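Side-chain contacts in protein insensitive (Drosophila melanogaster, PDB 4IX7), which represses genes of neural development by binding the palindrome CCAATTGG through its BEN domain, and serves as a corepressor for Su(H) to inhibit Notch signalling: residues L29-L34 / F78-K83; K33-I38 / E42-H47. One frame throughout, in Å; residues are numbered along the deposited sequence.

Interaction 1: residues L29-L34 / F78-K83; sequences LATRKL and FAVTHK. With nucleotides of chain B.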
loop_
_atom_site.group_PDB
_atom_site.type_symbol
_atom_site.label_atom_id
_atom_site.label_comp_id
_atom_site.label_asym_id
_atom_site.label_seq_id
_atom_site.Cartn_x
_atom_site.Cartn_y
_atom_site.Cartn_z
ATOM N N LEU C 29 12.150 -0.594 7.631
ATOM C CA LEU C 29 13.152 -1.356 8.357
ATOM C C LEU C 29 13.058 -1.061 9.854
ATOM O O LEU C 29 13.232 -1.958 10.671
ATOM C CB LEU C 29 14.546 -1.050 7.822
ATOM C CG LEU C 29 14.793 -1.499 6.381
ATOM C CD1 LEU C 29 16.204 -1.097 5.961
ATOM C CD2 LEU C 29 14.597 -2.999 6.247
ATOM N N ALA C 30 12.769 0.187 10.205
ATOM C CA ALA C 30 12.611 0.548 11.614
ATOM C C ALA C 30 11.447 -0.231 12.225
ATOM O O ALA C 30 11.549 -0.776 13.331
ATOM C CB ALA C 30 12.391 2.048 11.759
ATOM N N THR C 31 10.353 -0.297 11.473
ATOM C CA THR C 31 9.150 -0.999 11.900
ATOM C C THR C 31 9.436 -2.490 12.081
ATOM O O THR C 31 9.070 -3.088 13.095
ATOM C CB THR C 31 8.023 -0.771 10.884
ATOM O OG1 THR C 31 7.775 0.635 10.796
ATOM C CG2 THR C 31 6.734 -1.456 11.324
ATOM N N ARG C 32 10.120 -3.090 11.114
ATOM C CA ARG C 32 10.457 -4.508 11.199
ATOM C C ARG C 32 11.292 -4.806 12.435
ATOM O O ARG C 32 11.055 -5.793 13.132
ATOM C CB ARG C 32 11.198 -4.974 9.939
ATOM C CG ARG C 32 10.332 -5.013 8.693
ATOM C CD ARG C 32 11.155 -5.335 7.447
ATOM N NE ARG C 32 10.282 -5.462 6.286
ATOM C CZ ARG C 32 9.742 -6.606 5.881
ATOM N NH1 ARG C 32 8.941 -6.622 4.823
ATOM N NH2 ARG C 32 10.003 -7.735 6.526
ATOM N N LYS C 33 12.274 -3.950 12.714
ATOM C CA LYS C 33 13.141 -4.195 13.864
ATOM C C LYS C 33 12.359 -4.140 15.166
ATOM O O LYS C 33 12.537 -4.990 16.040
ATOM C CB LYS C 33 14.314 -3.214 13.908
ATOM C CG LYS C 33 15.297 -3.486 15.045
ATOM C CD LYS C 33 15.842 -4.913 14.985
ATOM C CE LYS C 33 17.092 -5.068 15.850
ATOM N NZ LYS C 33 17.660 -6.449 15.819
ATOM N N LEU C 34 11.489 -3.143 15.297
ATOM C CA LEU C 34 10.677 -3.049 16.507
ATOM C C LEU C 34 9.795 -4.286 16.628
ATOM O O LEU C 34 9.667 -4.853 17.711
ATOM C CB LEU C 34 9.830 -1.772 16.501
ATOM C CG LEU C 34 10.609 -0.457 16.632
ATOM C CD1 LEU C 34 9.708 0.736 16.352
ATOM C CD2 LEU C 34 11.205 -0.353 18.030
ATOM N N PHE C 78 3.385 5.034 17.106
ATOM C CA PHE C 78 3.814 6.269 17.754
ATOM C C PHE C 78 5.304 6.521 17.539
ATOM O O PHE C 78 5.704 7.609 17.110
ATOM C CB PHE C 78 3.496 6.238 19.253
ATOM C CG PHE C 78 3.895 7.490 19.980
ATOM C CD1 PHE C 78 2.991 8.526 20.145
ATOM C CD2 PHE C 78 5.172 7.628 20.508
ATOM C CE1 PHE C 78 3.352 9.682 20.818
ATOM C CE2 PHE C 78 5.543 8.784 21.178
ATOM C CZ PHE C 78 4.628 9.810 21.335
ATOM N N ALA C 79 6.124 5.518 17.832
ATOM C CA ALA C 79 7.567 5.688 17.751
ATOM C C ALA C 79 8.035 5.964 16.320
ATOM O O ALA C 79 8.831 6.877 16.081
ATOM C CB ALA C 79 8.270 4.471 18.302
ATOM N N VAL C 80 7.555 5.172 15.366
ATOM C CA VAL C 80 8.049 5.296 13.993
ATOM C C VAL C 80 7.586 6.609 13.350
ATOM O O VAL C 80 8.375 7.303 12.714
ATOM C CB VAL C 80 7.667 4.071 13.117
ATOM C CG1 VAL C 80 8.114 4.281 11.669
ATOM C CG2 VAL C 80 8.303 2.814 13.671
ATOM N N THR C 81 6.323 6.967 13.536
ATOM C CA THR C 81 5.829 8.227 12.970
ATOM C C THR C 81 6.516 9.459 13.559
ATOM O O THR C 81 6.675 10.460 12.861
ATOM C CB THR C 81 4.298 8.373 13.083
ATOM O OG1 THR C 81 3.906 8.376 14.460
ATOM C CG2 THR C 81 3.599 7.234 12.349
ATOM N N HIS C 82 6.926 9.390 14.824
ATOM C CA HIS C 82 7.602 10.517 15.469
ATOM C C HIS C 82 9.093 10.597 15.140
ATOM O O HIS C 82 9.698 11.661 15.258
ATOM C CB HIS C 82 7.413 10.483 16.988
ATOM C CG HIS C 82 6.055 10.925 17.438
ATOM N ND1 HIS C 82 4.923 10.160 17.255
ATOM C CD2 HIS C 82 5.649 12.057 18.058
ATOM C CE1 HIS C 82 3.876 10.803 17.744
ATOM N NE2 HIS C 82 4.290 11.956 18.239
ATOM N N LYS C 83 9.686 9.483 14.730
ATOM C CA LYS C 83 11.127 9.451 14.489
ATOM C C LYS C 83 11.505 9.337 13.013
ATOM O O LYS C 83 12.622 9.691 12.619
ATOM C CB LYS C 83 11.790 8.323 15.289
ATOM C CG LYS C 83 11.722 8.518 16.793
ATOM C CD LYS C 83 12.613 7.533 17.531
ATOM C CE LYS C 83 14.016 8.085 17.715
ATOM N NZ LYS C 83 14.056 9.168 18.739
ATOM P P DT B 3 14.303 -8.114 7.020
ATOM O OP1 DT B 3 15.163 -7.157 7.754
ATOM O OP2 DT B 3 13.078 -8.670 7.610
ATOM O "O5'" DT B 3 13.870 -7.415 5.641
ATOM C "C5'" DT B 3 14.873 -6.772 4.903
ATOM C "C4'" DT B 3 14.265 -6.278 3.610
ATOM O "O4'" DT B 3 13.914 -7.427 2.801
ATOM C "C3'" DT B 3 12.982 -5.468 3.772
ATOM O "O3'" DT B 3 13.213 -4.170 3.208
ATOM C "C2'" DT B 3 11.928 -6.286 3.031
ATOM C "C1'" DT B 3 12.759 -7.088 2.050
ATOM N N1 DT B 3 12.161 -8.364 1.595
ATOM C C2 DT B 3 12.144 -8.639 0.237
ATOM O O2 DT B 3 12.573 -7.865 -0.609
ATOM N N3 DT B 3 11.588 -9.850 -0.088
ATOM C C4 DT B 3 11.101 -10.802 0.785
ATOM O O4 DT B 3 10.629 -11.863 0.384
ATOM C C5 DT B 3 11.164 -10.457 2.181
ATOM C C7 DT B 3 10.650 -11.410 3.220
ATOM C C6 DT B 3 11.698 -9.279 2.520
ATOM P P DC B 4 12.072 -3.048 3.251
ATOM O OP1 DC B 4 12.729 -1.719 3.220
ATOM O OP2 DC B 4 11.123 -3.393 4.334
ATOM O "O5'" DC B 4 11.278 -3.283 1.896
ATOM C "C5'" DC B 4 11.985 -3.120 0.675
ATOM C "C4'" DC B 4 11.104 -3.600 -0.455
ATOM O "O4'" DC B 4 10.835 -5.007 -0.291
ATOM C "C3'" DC B 4 9.718 -2.962 -0.487
ATOM O "O3'" DC B 4 9.768 -2.013 -1.538
ATOM C "C2'" DC B 4 8.749 -4.113 -0.773
ATOM C "C1'" DC B 4 9.673 -5.285 -1.044
ATOM N N1 DC B 4 9.175 -6.595 -0.550
ATOM C C2 DC B 4 8.879 -7.609 -1.468
ATOM O O2 DC B 4 9.040 -7.378 -2.669
ATOM N N3 DC B 4 8.424 -8.797 -1.014
ATOM C C4 DC B 4 8.260 -8.998 0.303
ATOM N N4 DC B 4 7.807 -10.196 0.714
ATOM C C5 DC B 4 8.539 -7.967 1.254
ATOM C C6 DC B 4 8.990 -6.794 0.789
#
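V80 lays its CG2 methyl between two side chains of the facing helix, 3.6 Å from T31 OG1 and 3.7 Å from L34 CD1. With CG1 anti to the backbone N (chi1 176°), both methyls of the valine are turned to the facing helix, CG1 standing 3.8 Å from T31 OG1. The threonine side chain lies across that of V80, whereas L34 runs past it in the reverse sense. The polar end of T31 is turned back into its own helix, where OG1 bonds to C27 O, which satisfies the hydroxyl and leaves the meeting with V80 one of plain van der Waals contact. L34 CD1 also comes within 4.5 Å of A79 CB. The two segments run roughly antiparallel (152° between directions), their axes 10.1 Å apart at closest approach, and I95 and V91 of helix 88-112 touch T31 and V80 respectively.

R32 points away from this core and meets the sugar-phosphate backbone of DNA chain B. It has two conformers; in the one described, NE donates to OP2 of DC4 at 3.0 Å, and NH2 makes a weak bond, 3.4 Å long, to OP2 of DT3. The sugar of DT3 lies over one guanidinium face, its C2' offset toward the rim, while a salt bridge from NH1 to D101 should help fix the group's rotation. One helix thus joins an apolar helix-helix core to an arginine bonded to one phosphate and weakly to the next, as expected of the DNA-binding BEN domain.

Interaction 2: residues K33-I38 / E42-H47; sequences KLLVTI and ETLATH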
loop_
_atom_site.group_PDB
_atom_site.type_symbol
_atom_site.label_atom_id
_atom_site.label_comp_id
_atom_site.label_asym_id
_atom_site.label_seq_id
_atom_site.Cartn_x
_atom_site.Cartn_y
_atom_site.Cartn_z
ATOM N N LYS C 33 12.274 -3.950 12.714
ATOM C CA LYS C 33 13.141 -4.195 13.864
ATOM C C LYS C 33 12.359 -4.140 15.166
ATOM O O LYS C 33 12.537 -4.990 16.040
ATOM C CB LYS C 33 14.314 -3.214 13.908
ATOM C CG LYS C 33 15.297 -3.486 15.045
ATOM C CD LYS C 33 15.842 -4.913 14.985
ATOM C CE LYS C 33 17.092 -5.068 15.850
ATOM N NZ LYS C 33 17.660 -6.449 15.819
ATOM N N LEU C 34 11.489 -3.143 15.297
ATOM C CA LEU C 34 10.677 -3.049 16.507
ATOM C C LEU C 34 9.795 -4.286 16.628
ATOM O O LEU C 34 9.667 -4.853 17.711
ATOM C CB LEU C 34 9.830 -1.772 16.501
ATOM C CG LEU C 34 10.609 -0.457 16.632
ATOM C CD1 LEU C 34 9.708 0.736 16.352
ATOM C CD2 LEU C 34 11.205 -0.353 18.030
ATOM N N LEU C 35 9.182 -4.705 15.524
ATOM C CA LEU C 35 8.302 -5.873 15.558
ATOM C C LEU C 35 8.981 -7.142 16.054
ATOM O O LEU C 35 8.415 -7.857 16.877
ATOM C CB LEU C 35 7.688 -6.135 14.185
ATOM C CG LEU C 35 6.571 -5.189 13.747
ATOM C CD1 LEU C 35 6.286 -5.429 12.274
ATOM C CD2 LEU C 35 5.288 -5.345 14.578
ATOM N N VAL C 36 10.181 -7.437 15.563
ATOM C CA VAL C 36 10.846 -8.673 15.971
ATOM C C VAL C 36 11.462 -8.568 17.357
ATOM O O VAL C 36 11.900 -9.571 17.920
ATOM C CB VAL C 36 11.900 -9.142 14.948
ATOM C CG1 VAL C 36 11.215 -9.434 13.613
ATOM C CG2 VAL C 36 13.029 -8.112 14.811
ATOM N N THR C 37 11.504 -7.351 17.895
ATOM C CA THR C 37 11.964 -7.147 19.266
ATOM C C THR C 37 10.814 -7.325 20.256
ATOM O O THR C 37 10.995 -7.864 21.354
ATOM C CB THR C 37 12.602 -5.746 19.438
ATOM O OG1 THR C 37 13.676 -5.597 18.499
ATOM C CG2 THR C 37 13.176 -5.588 20.849
ATOM N N ILE C 38 9.619 -6.922 19.837
ATOM C CA ILE C 38 8.457 -6.836 20.719
ATOM C C ILE C 38 7.595 -8.104 20.667
ATOM O O ILE C 38 6.988 -8.498 21.674
ATOM C CB ILE C 38 7.622 -5.588 20.359
ATOM C CG1 ILE C 38 8.381 -4.322 20.771
ATOM C CG2 ILE C 38 6.236 -5.628 20.985
ATOM C CD1 ILE C 38 7.903 -3.078 20.046
ATOM N N GLU C 42 6.581 -16.384 15.868
ATOM C CA GLU C 42 5.360 -17.184 15.767
ATOM C C GLU C 42 4.111 -16.311 15.869
ATOM O O GLU C 42 3.143 -16.522 15.142
ATOM C CB GLU C 42 5.328 -18.295 16.818
ATOM C CG GLU C 42 4.235 -19.344 16.592
ATOM C CD GLU C 42 2.949 -19.070 17.365
ATOM O OE1 GLU C 42 1.953 -19.795 17.137
ATOM O OE2 GLU C 42 2.925 -18.137 18.202
ATOM N N THR C 43 4.138 -15.333 16.770
ATOM C CA THR C 43 3.038 -14.381 16.892
ATOM C C THR C 43 2.846 -13.585 15.597
ATOM O O THR C 43 1.720 -13.428 15.112
ATOM C CB THR C 43 3.278 -13.414 18.070
ATOM O OG1 THR C 43 3.364 -14.164 19.290
ATOM C CG2 THR C 43 2.147 -12.429 18.181
ATOM N N LEU C 44 3.950 -13.088 15.039
ATOM C CA LEU C 44 3.891 -12.333 13.794
ATOM C C LEU C 44 3.360 -13.193 12.654
ATOM O O LEU C 44 2.658 -12.706 11.763
ATOM C CB LEU C 44 5.282 -11.804 13.427
ATOM C CG LEU C 44 5.877 -10.812 14.430
ATOM C CD1 LEU C 44 7.294 -10.432 14.002
ATOM C CD2 LEU C 44 5.007 -9.569 14.529
ATOM N N ALA C 45 3.699 -14.479 12.686
ATOM C CA ALA C 45 3.329 -15.364 11.589
ATOM C C ALA C 45 1.857 -15.772 11.641
ATOM O O ALA C 45 1.282 -16.172 10.627
ATOM C CB ALA C 45 4.206 -16.588 11.598
ATOM N N THR C 46 1.246 -15.660 12.813
ATOM C CA THR C 46 -0.129 -16.140 13.002
ATOM C C THR C 46 -1.148 -15.043 13.263
ATOM O O THR C 46 -2.336 -15.331 13.398
ATOM C CB THR C 46 -0.211 -17.125 14.184
ATOM O OG1 THR C 46 0.278 -16.493 15.380
ATOM C CG2 THR C 46 0.604 -18.368 13.893
ATOM N N HIS C 47 -0.690 -13.796 13.350
ATOM C CA HIS C 47 -1.566 -12.662 13.623
ATOM C C HIS C 47 -1.515 -11.676 12.467
ATOM O O HIS C 47 -0.663 -11.786 11.583
ATOM C CB HIS C 47 -1.150 -11.955 14.916
ATOM C CG HIS C 47 -1.475 -12.732 16.154
ATOM N ND1 HIS C 47 -0.968 -13.993 16.407
ATOM C CD2 HIS C 47 -2.267 -12.428 17.210
ATOM C CE1 HIS C 47 -1.430 -14.422 17.570
ATOM N NE2 HIS C 47 -2.219 -13.495 18.077
#
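Two short segments, the last turns of helix 27-38 and most of helix 41-46 with H47 just after it, come together where only two residues, 39-40, separate the helices. Their CA atoms are nearest at L35 and L44, still 8.0 Å apart, and no hydrogen bond links the two backbones, leaving side chains to bridge the gap.

L44 makes every contact from its side. With CG anti to the carbonyl carbon (chi1 -63°), it reaches across to L35 and V36. CD1 lies 4.0 Å from the carbonyl oxygen L35 O and 4.1 Å from CG1 of V36, while CD2 meets CD2 of L35 at 4.2 Å. The valine side chain stands roughly perpendicular to that of L44. These are van der Waals contacts, one of them to a carbonyl oxygen, and helix 88-112 adds to them through K98, which touches both L35 and V36, and E102, which touches L44.

Near the C-terminal end of each helix a threonine hydroxyl turns back to the main chain. T37 OG1 donates to K33 O at 2.8 Å, and T46 OG1 does the same to E42 O. Beyond T46 the chain leaves helical geometry at H47, whose ND1 donates to T46 OG1, almost in the ring plane, at 3.0 Å; CG2 of T43 lies over one face of that ring. The arrangement is two consecutive helices joined by a two-residue link and packed through a leucine, consistent with the BEN domain's place in the helix-turn-helix clan.

Overall arrangement
Both interactions draw on helix 27-38, which runs through them from its DNA-facing turns to its C-terminal end, and they share K33 and L34. Both are buried, but they tie together different kinds of neighbour: interaction 1 joins helices distant in sequence, 27-38 and 70-84, whereas interaction 2 joins 27-38 to the helix that follows it directly. Interaction 1 combines methyl packing on one flank of the helix with charged binding of phosphates on another; interaction 2 has no hydrogen bond across its segments, its polar bonds staying local. Successive residues of helix 27-38 thus face different neighbours, and helix 88-112 borders both contacts.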